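Local coordinates for protein inositol dehydrogenase (Lactobacillus casei, PDB 4MKX) that probably oxidises scyllo-inositol with NAD as the hydride acceptor, as a four-chain dehydrogenase of the Gfo/Idh/MocA family, at residues K44-T49 with G64-F69; G138-F143 with Q305-E310; I162-S167 with K244-L249. One frame throughout, in Å; residues are numbered along the deposited sequence.

Contact 1: K44-T49 with G64-F69; sequences KLQAAT and GVEEVF
Gln-46 reaches across to Glu-67 with its side chain, although its CB starts out pointing away from that residue's strand. With CG anti to the backbone N (chi1 171°), the chain bends at chi2. CG then passes 3.5 Å from Glu-67 OE2, CD lies almost as near the same oxygen, and OE1 stays beside the carboxylate of Glu-66. The tip, NE2, gives a nearly straight hydrogen bond of 2.8 Å to Glu-67 OE2, which it meets on the anti side, somewhat out of the carboxylate plane. That oxygen also accepts the backbone N of Asp-80, so two donors grip it. The backbones belong to a beta-alpha-beta unit of the Rossmann fold, in which strands 43-49 and 67-69 run parallel with helix 53-63 between them. Gln-46 O takes Glu-67 N at 3.1 Å, and Glu-67 O receives Ala-48 N; the ladder closes where Phe-69 N meets Ala-48 O at 2.9 Å. On the side of Ala-48, Val-65 CG2 packs 3.6 Å from Leu-45 CD2. On the other, Ala-47 CB sits at the edge of the Phe-69 ring. At the partly exposed end, Lys-44 NZ makes a weak salt bridge of 3.3 Å with Glu-66 OE2.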
# COMPACT_ATOMS: atom_id res chain seq x y z
N LYS A 44 -8.18 -36.18 -19.35
CA LYS A 44 -7.95 -37.31 -18.48
C LYS A 44 -6.45 -37.57 -18.44
O LYS A 44 -5.81 -37.59 -19.48
CB LYS A 44 -8.66 -38.53 -19.05
CG LYS A 44 -8.41 -39.83 -18.32
CD LYS A 44 -9.21 -40.95 -18.97
CE LYS A 44 -8.89 -42.30 -18.35
NZ LYS A 44 -9.06 -42.29 -16.88
N LEU A 45 -5.90 -37.76 -17.24
CA LEU A 45 -4.50 -38.19 -17.15
C LEU A 45 -4.47 -39.70 -17.30
O LEU A 45 -4.83 -40.44 -16.38
CB LEU A 45 -3.86 -37.75 -15.83
CG LEU A 45 -2.33 -37.92 -15.80
CD1 LEU A 45 -1.68 -36.98 -16.79
CD2 LEU A 45 -1.80 -37.68 -14.41
N GLN A 46 -4.04 -40.15 -18.47
CA GLN A 46 -4.15 -41.55 -18.87
C GLN A 46 -2.87 -42.33 -18.59
O GLN A 46 -2.90 -43.48 -18.16
CB GLN A 46 -4.48 -41.62 -20.36
CG GLN A 46 -4.40 -43.03 -20.94
CD GLN A 46 -5.57 -43.90 -20.54
OE1 GLN A 46 -6.54 -43.43 -19.95
NE2 GLN A 46 -5.49 -45.18 -20.87
N ALA A 47 -1.73 -41.68 -18.82
CA ALA A 47 -0.45 -42.37 -18.74
C ALA A 47 0.61 -41.49 -18.10
O ALA A 47 0.53 -40.26 -18.16
CB ALA A 47 -0.01 -42.81 -20.11
N ALA A 48 1.60 -42.12 -17.48
CA ALA A 48 2.74 -41.42 -16.90
C ALA A 48 4.02 -42.19 -17.22
O ALA A 48 4.01 -43.43 -17.24
CB ALA A 48 2.58 -41.26 -15.40
N THR A 49 5.11 -41.46 -17.47
CA THR A 49 6.43 -42.07 -17.67
C THR A 49 7.38 -41.54 -16.61
O THR A 49 7.46 -40.33 -16.39
CB THR A 49 7.02 -41.71 -19.04
OG1 THR A 49 6.23 -42.30 -20.07
CG2 THR A 49 8.46 -42.21 -19.17
N GLY A 64 -4.84 -42.34 -9.93
CA GLY A 64 -5.49 -43.40 -10.68
C GLY A 64 -5.12 -43.46 -12.15
O GLY A 64 -5.96 -43.76 -13.01
N VAL A 65 -3.87 -43.13 -12.46
CA VAL A 65 -3.35 -43.27 -13.81
C VAL A 65 -3.37 -44.75 -14.19
O VAL A 65 -2.93 -45.60 -13.42
CB VAL A 65 -1.92 -42.71 -13.91
CG1 VAL A 65 -1.24 -43.19 -15.18
CG2 VAL A 65 -1.96 -41.19 -13.87
N GLU A 66 -3.89 -45.05 -15.38
CA GLU A 66 -4.04 -46.43 -15.82
C GLU A 66 -2.77 -47.08 -16.38
O GLU A 66 -2.45 -48.23 -16.05
CB GLU A 66 -5.18 -46.53 -16.84
CG GLU A 66 -6.54 -46.34 -16.20
CD GLU A 66 -7.65 -46.21 -17.22
OE1 GLU A 66 -7.50 -46.73 -18.35
OE2 GLU A 66 -8.68 -45.57 -16.89
N GLU A 67 -2.04 -46.36 -17.23
CA GLU A 67 -0.86 -46.92 -17.89
C GLU A 67 0.42 -46.26 -17.40
O GLU A 67 0.57 -45.05 -17.53
CB GLU A 67 -0.98 -46.74 -19.40
CG GLU A 67 -2.26 -47.27 -20.01
CD GLU A 67 -2.33 -47.02 -21.50
OE1 GLU A 67 -1.68 -47.76 -22.27
OE2 GLU A 67 -3.05 -46.08 -21.92
N VAL A 68 1.34 -47.03 -16.84
CA VAL A 68 2.64 -46.48 -16.46
C VAL A 68 3.76 -47.04 -17.34
O VAL A 68 3.68 -48.18 -17.82
CB VAL A 68 2.96 -46.70 -14.96
CG1 VAL A 68 2.06 -45.83 -14.09
CG2 VAL A 68 2.81 -48.16 -14.60
N PHE A 69 4.79 -46.22 -17.57
CA PHE A 69 5.90 -46.60 -18.44
C PHE A 69 7.23 -46.17 -17.82
O PHE A 69 7.29 -45.20 -17.07
CB PHE A 69 5.74 -45.95 -19.82
CG PHE A 69 4.49 -46.39 -20.54
CD1 PHE A 69 3.28 -45.73 -20.34
CD2 PHE A 69 4.53 -47.46 -21.42
CE1 PHE A 69 2.14 -46.13 -21.01
CE2 PHE A 69 3.39 -47.87 -22.10
CZ PHE A 69 2.19 -47.20 -21.89

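Contact 2: G138-F143 with Q305-E310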
# COMPACT_ATOMS: atom_id res chain seq x y z
N GLY A 138 5.53 -23.88 -22.02
CA GLY A 138 4.98 -23.48 -20.72
C GLY A 138 5.38 -22.11 -20.19
O GLY A 138 5.80 -21.98 -19.04
N PHE A 139 5.23 -21.07 -21.00
CA PHE A 139 5.44 -19.70 -20.50
C PHE A 139 4.18 -19.23 -19.77
O PHE A 139 3.35 -18.50 -20.32
CB PHE A 139 5.81 -18.77 -21.65
CG PHE A 139 7.19 -19.01 -22.21
CD1 PHE A 139 8.28 -19.06 -21.36
CD2 PHE A 139 7.38 -19.23 -23.57
CE1 PHE A 139 9.56 -19.30 -21.86
CE2 PHE A 139 8.66 -19.47 -24.07
CZ PHE A 139 9.75 -19.50 -23.21
N MET A 140 4.03 -19.66 -18.51
CA MET A 140 2.75 -19.51 -17.83
C MET A 140 2.40 -18.07 -17.47
O MET A 140 1.23 -17.77 -17.24
CB MET A 140 2.66 -20.42 -16.59
CG MET A 140 3.41 -19.94 -15.36
SD MET A 140 5.20 -20.01 -15.56
CE MET A 140 5.75 -19.54 -13.93
N ARG A 141 3.38 -17.18 -17.43
CA ARG A 141 3.07 -15.80 -17.07
C ARG A 141 2.14 -15.16 -18.10
O ARG A 141 1.36 -14.27 -17.78
CB ARG A 141 4.34 -14.97 -16.91
CG ARG A 141 5.21 -15.46 -15.78
CD ARG A 141 6.28 -14.45 -15.49
NE ARG A 141 7.32 -15.02 -14.64
CZ ARG A 141 8.45 -14.39 -14.34
NH1 ARG A 141 8.66 -13.17 -14.80
NH2 ARG A 141 9.36 -15.00 -13.58
N ARG A 142 2.17 -15.66 -19.33
CA ARG A 142 1.23 -15.17 -20.33
C ARG A 142 -0.22 -15.49 -19.98
O ARG A 142 -1.13 -14.90 -20.55
CB ARG A 142 1.55 -15.74 -21.71
CG ARG A 142 2.92 -15.34 -22.22
CD ARG A 142 2.98 -15.61 -23.70
NE ARG A 142 4.32 -15.45 -24.25
CZ ARG A 142 4.54 -15.30 -25.55
NH1 ARG A 142 3.51 -15.28 -26.38
NH2 ARG A 142 5.78 -15.15 -26.00
N PHE A 143 -0.44 -16.42 -19.05
CA PHE A 143 -1.80 -16.78 -18.64
C PHE A 143 -2.18 -16.26 -17.26
O PHE A 143 -3.29 -16.48 -16.80
CB PHE A 143 -1.97 -18.30 -18.69
CG PHE A 143 -1.91 -18.84 -20.07
CD1 PHE A 143 -0.69 -19.18 -20.63
CD2 PHE A 143 -3.06 -18.96 -20.83
CE1 PHE A 143 -0.62 -19.67 -21.93
CE2 PHE A 143 -3.00 -19.45 -22.12
CZ PHE A 143 -1.78 -19.79 -22.66
N GLN A 305 -2.97 -20.17 -10.44
CA GLN A 305 -3.97 -19.84 -11.44
C GLN A 305 -3.42 -19.92 -12.86
O GLN A 305 -4.09 -20.44 -13.75
CB GLN A 305 -4.54 -18.43 -11.17
CG GLN A 305 -5.46 -17.90 -12.28
CD GLN A 305 -4.73 -17.01 -13.28
OE1 GLN A 305 -4.06 -16.05 -12.90
NE2 GLN A 305 -4.84 -17.35 -14.56
N ALA A 306 -2.21 -19.43 -13.05
CA ALA A 306 -1.60 -19.42 -14.38
C ALA A 306 -1.35 -20.83 -14.90
O ALA A 306 -1.51 -21.09 -16.09
CB ALA A 306 -0.30 -18.64 -14.36
N PHE A 307 -0.94 -21.73 -14.02
CA PHE A 307 -0.75 -23.12 -14.43
C PHE A 307 -2.05 -23.74 -14.91
O PHE A 307 -2.09 -24.38 -15.97
CB PHE A 307 -0.15 -23.97 -13.30
CG PHE A 307 1.28 -23.66 -13.00
CD1 PHE A 307 2.22 -23.59 -14.04
CD2 PHE A 307 1.71 -23.42 -11.70
CE1 PHE A 307 3.56 -23.30 -13.77
CE2 PHE A 307 3.04 -23.12 -11.43
CZ PHE A 307 3.97 -23.06 -12.47
N LEU A 308 -3.12 -23.59 -14.13
CA LEU A 308 -4.43 -24.12 -14.51
C LEU A 308 -4.90 -23.52 -15.84
O LEU A 308 -5.38 -24.25 -16.70
CB LEU A 308 -5.46 -23.85 -13.41
CG LEU A 308 -5.38 -24.78 -12.21
CD1 LEU A 308 -6.06 -24.16 -10.99
CD2 LEU A 308 -6.02 -26.12 -12.56
N SER A 309 -4.74 -22.21 -16.00
CA SER A 309 -5.17 -21.57 -17.23
C SER A 309 -4.40 -22.04 -18.46
O SER A 309 -5.00 -22.27 -19.50
CB SER A 309 -5.10 -20.04 -17.11
OG SER A 309 -6.10 -19.58 -16.21
N GLU A 310 -3.07 -22.19 -18.36
CA GLU A 310 -2.32 -22.66 -19.52
C GLU A 310 -2.63 -24.12 -19.86
O GLU A 310 -2.62 -24.49 -21.02
CB GLU A 310 -0.80 -22.46 -19.37
CG GLU A 310 -0.10 -23.49 -18.49
CD GLU A 310 1.39 -23.27 -18.37
OE1 GLU A 310 1.98 -22.53 -19.20
OE2 GLU A 310 1.99 -23.85 -17.43
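Phe-143 lays one face of its ring over the helix 304-319 backbone at Glu-310, whose CA stands 3.9 Å from the ring centroid and 9° off the normal, a CH-pi contact. Glu-310 CB continues it, 3.5 Å from Phe-143 CD1. From there Glu-310 CG turns between its own backbone N and carbonyl carbon (chi1 78°), which carries the carboxylate off the ring and against Met-140, where OE1 comes 3.4 Å from Met-140 CB. Met-140 takes the same uncommon first torsion (chi1 77°), and a bend at chi2 lays it alongside Phe-307: its CG touches Phe-307 CE1 at 3.7 Å, and SD makes an oblique Met-aromatic contact. Ala-306 CB fits against Met-140 O at 3.4 Å. Gln-305 NE2 donates to both Phe-143 O, at 2.9 Å, and Ser-309 OG, while its OE1 accepts Asp-145 N. A leucine in its place would probably leave Phe-143 O and the Asp-145 amide without these partners, setting the end of the 3-10 turn free to shift. One amide thus ties the turn after the last Rossmann strand to the helix, and the buried Glu-310 side chain lies against carbon atoms of Met-140 on this side and touches His-32 of helix 27-38, so its ionisation may depend on both.

Contact 3: I162-S167 with K244-L249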
# COMPACT_ATOMS: atom_id res chain seq x y z
N ILE A 162 6.55 1.58 -25.03
CA ILE A 162 7.34 1.13 -23.90
C ILE A 162 8.79 1.59 -24.04
O ILE A 162 9.41 1.41 -25.07
CB ILE A 162 7.29 -0.39 -23.81
CG1 ILE A 162 5.85 -0.81 -23.49
CG2 ILE A 162 8.30 -0.90 -22.77
CD1 ILE A 162 5.62 -2.32 -23.53
N THR A 163 9.32 2.22 -23.00
CA THR A 163 10.70 2.69 -23.04
C THR A 163 11.63 1.80 -22.21
O THR A 163 12.79 1.63 -22.53
CB THR A 163 10.82 4.11 -22.52
OG1 THR A 163 10.58 4.09 -21.11
CG2 THR A 163 9.81 5.02 -23.17
N LEU A 164 11.11 1.22 -21.13
CA LEU A 164 11.95 0.40 -20.27
C LEU A 164 11.12 -0.68 -19.59
O LEU A 164 10.01 -0.42 -19.14
CB LEU A 164 12.62 1.28 -19.20
CG LEU A 164 13.64 0.60 -18.27
CD1 LEU A 164 14.69 1.62 -17.87
CD2 LEU A 164 12.98 0.05 -17.01
N ILE A 165 11.67 -1.88 -19.52
CA ILE A 165 11.05 -2.92 -18.73
C ILE A 165 12.06 -3.43 -17.71
O ILE A 165 13.20 -3.70 -18.05
CB ILE A 165 10.55 -4.08 -19.59
CG1 ILE A 165 9.41 -3.60 -20.47
CG2 ILE A 165 10.03 -5.21 -18.70
CD1 ILE A 165 8.81 -4.71 -21.33
N ARG A 166 11.64 -3.51 -16.45
CA ARG A 166 12.49 -4.07 -15.39
C ARG A 166 11.77 -5.31 -14.89
O ARG A 166 10.59 -5.25 -14.56
CB ARG A 166 12.66 -3.08 -14.24
CG ARG A 166 13.39 -3.69 -13.05
CD ARG A 166 13.60 -2.69 -11.88
NE ARG A 166 12.35 -2.15 -11.34
CZ ARG A 166 11.61 -2.75 -10.41
NH1 ARG A 166 11.99 -3.92 -9.92
NH2 ARG A 166 10.48 -2.19 -9.99
N SER A 167 12.45 -6.44 -14.87
CA SER A 167 11.82 -7.65 -14.34
C SER A 167 12.74 -8.37 -13.37
O SER A 167 13.94 -8.53 -13.62
CB SER A 167 11.38 -8.56 -15.50
OG SER A 167 10.29 -9.38 -15.09
N LYS A 244 16.31 0.26 -29.49
CA LYS A 244 16.96 1.00 -28.41
C LYS A 244 16.12 1.03 -27.13
O LYS A 244 16.35 1.85 -26.25
CB LYS A 244 17.36 2.42 -28.83
CG LYS A 244 18.23 2.47 -30.09
CD LYS A 244 19.63 1.96 -29.80
CE LYS A 244 20.58 2.25 -30.96
NZ LYS A 244 20.54 1.18 -31.98
N THR A 245 15.14 0.11 -27.05
CA THR A 245 14.35 -0.08 -25.83
C THR A 245 15.26 -0.64 -24.77
O THR A 245 16.16 -1.42 -25.07
CB THR A 245 13.20 -1.10 -26.04
OG1 THR A 245 12.27 -0.56 -26.97
CG2 THR A 245 12.48 -1.40 -24.72
N MET A 246 15.00 -0.29 -23.52
CA MET A 246 15.89 -0.73 -22.47
C MET A 246 15.21 -1.78 -21.63
O MET A 246 14.00 -1.73 -21.43
CB MET A 246 16.27 0.47 -21.61
CG MET A 246 16.95 1.55 -22.42
SD MET A 246 17.26 3.04 -21.48
CE MET A 246 15.64 3.76 -21.42
N ALA A 247 15.99 -2.72 -21.13
CA ALA A 247 15.45 -3.69 -20.18
C ALA A 247 16.47 -3.98 -19.10
O ALA A 247 17.67 -3.97 -19.34
CB ALA A 247 15.04 -4.99 -20.88
N ILE A 248 15.96 -4.21 -17.90
CA ILE A 248 16.80 -4.51 -16.75
C ILE A 248 16.30 -5.81 -16.16
O ILE A 248 15.09 -5.99 -15.97
CB ILE A 248 16.64 -3.41 -15.69
CG1 ILE A 248 17.17 -2.08 -16.23
CG2 ILE A 248 17.37 -3.78 -14.41
CD1 ILE A 248 16.91 -0.92 -15.33
N LEU A 249 17.21 -6.74 -15.89
CA LEU A 249 16.83 -7.99 -15.23
C LEU A 249 17.57 -8.15 -13.92
O LEU A 249 18.72 -7.77 -13.81
CB LEU A 249 17.19 -9.19 -16.11
CG LEU A 249 16.48 -9.33 -17.44
CD1 LEU A 249 16.91 -10.65 -18.09
CD2 LEU A 249 14.98 -9.29 -17.24
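Leu-164 and Met-246 stand side by side on one face of a parallel pair of strands, and Arg-166 and Ile-248 follow them there; Ile-165 with Ala-247 and Ser-167 with Leu-249 occupy the other face. In Leu-164, CG is anti to the backbone N (chi1 -175°), and CD1 touches both Met-246 CB and Ile-248 CD1, each at 4.2 Å. Met-246 curls at its last torsion, bringing CE 3.7 Å from Thr-163 O. Arg-166 crosses Ile-248 at a slant, CG to CB 4.2 Å, then bends at chi3 and takes its guanidinium away from strand 246-252 to salt bridges with Glu-262 and Glu-264. Across the opposite face, Leu-249 CD2 leans toward Ser-167 CB at 4.1 Å, while Ser-167 OG is hydrogen-bonded to Asp-199.

Four backbone hydrogen bonds join the strands, among them Ile-248 N to Ile-165 O at 2.8 Å and Ser-167 N to Ile-248 O at 2.9 Å. CA-H...O contacts fill the intervals, as from Leu-164 CA to Met-246 O at 3.2 Å. At the start, Thr-163 and Leu-164 both face Ile-266 on the neighbouring strand, a classic beta bulge.

This is the parallel step in the otherwise antiparallel sheet of the C-terminal domain. Its Leu-164 face meets a second subunit through mixed chemistry, Ile-248 and Arg-166 each packing on their counterparts there, while Glu-262 and Glu-264 probably offset the buried arginine's charge.

How the contacts relate
Contact 2 lies in space between the other two, its centre about 23 Å from each of theirs, which are about 43 Å apart; along the chain, both segments of contact 3 fall between those of contact 2. Contacts 1 and 3 are both parallel strand pairs, but contact 1 is partly buried, at the sheet's edge, and trims its backbone ladder with charged and amide tips, whereas contact 3 is fully buried, mid-sheet, and lined mainly by aliphatic groups. Contact 2, buried and closest to the chain's centre (about 9 Å, centre to centre), joins a turn to a helix through ring and sulfur packing and one amide. It touches contact 3 where Arg-141 nears Ser-167, and Asp-199 pairs with both residues.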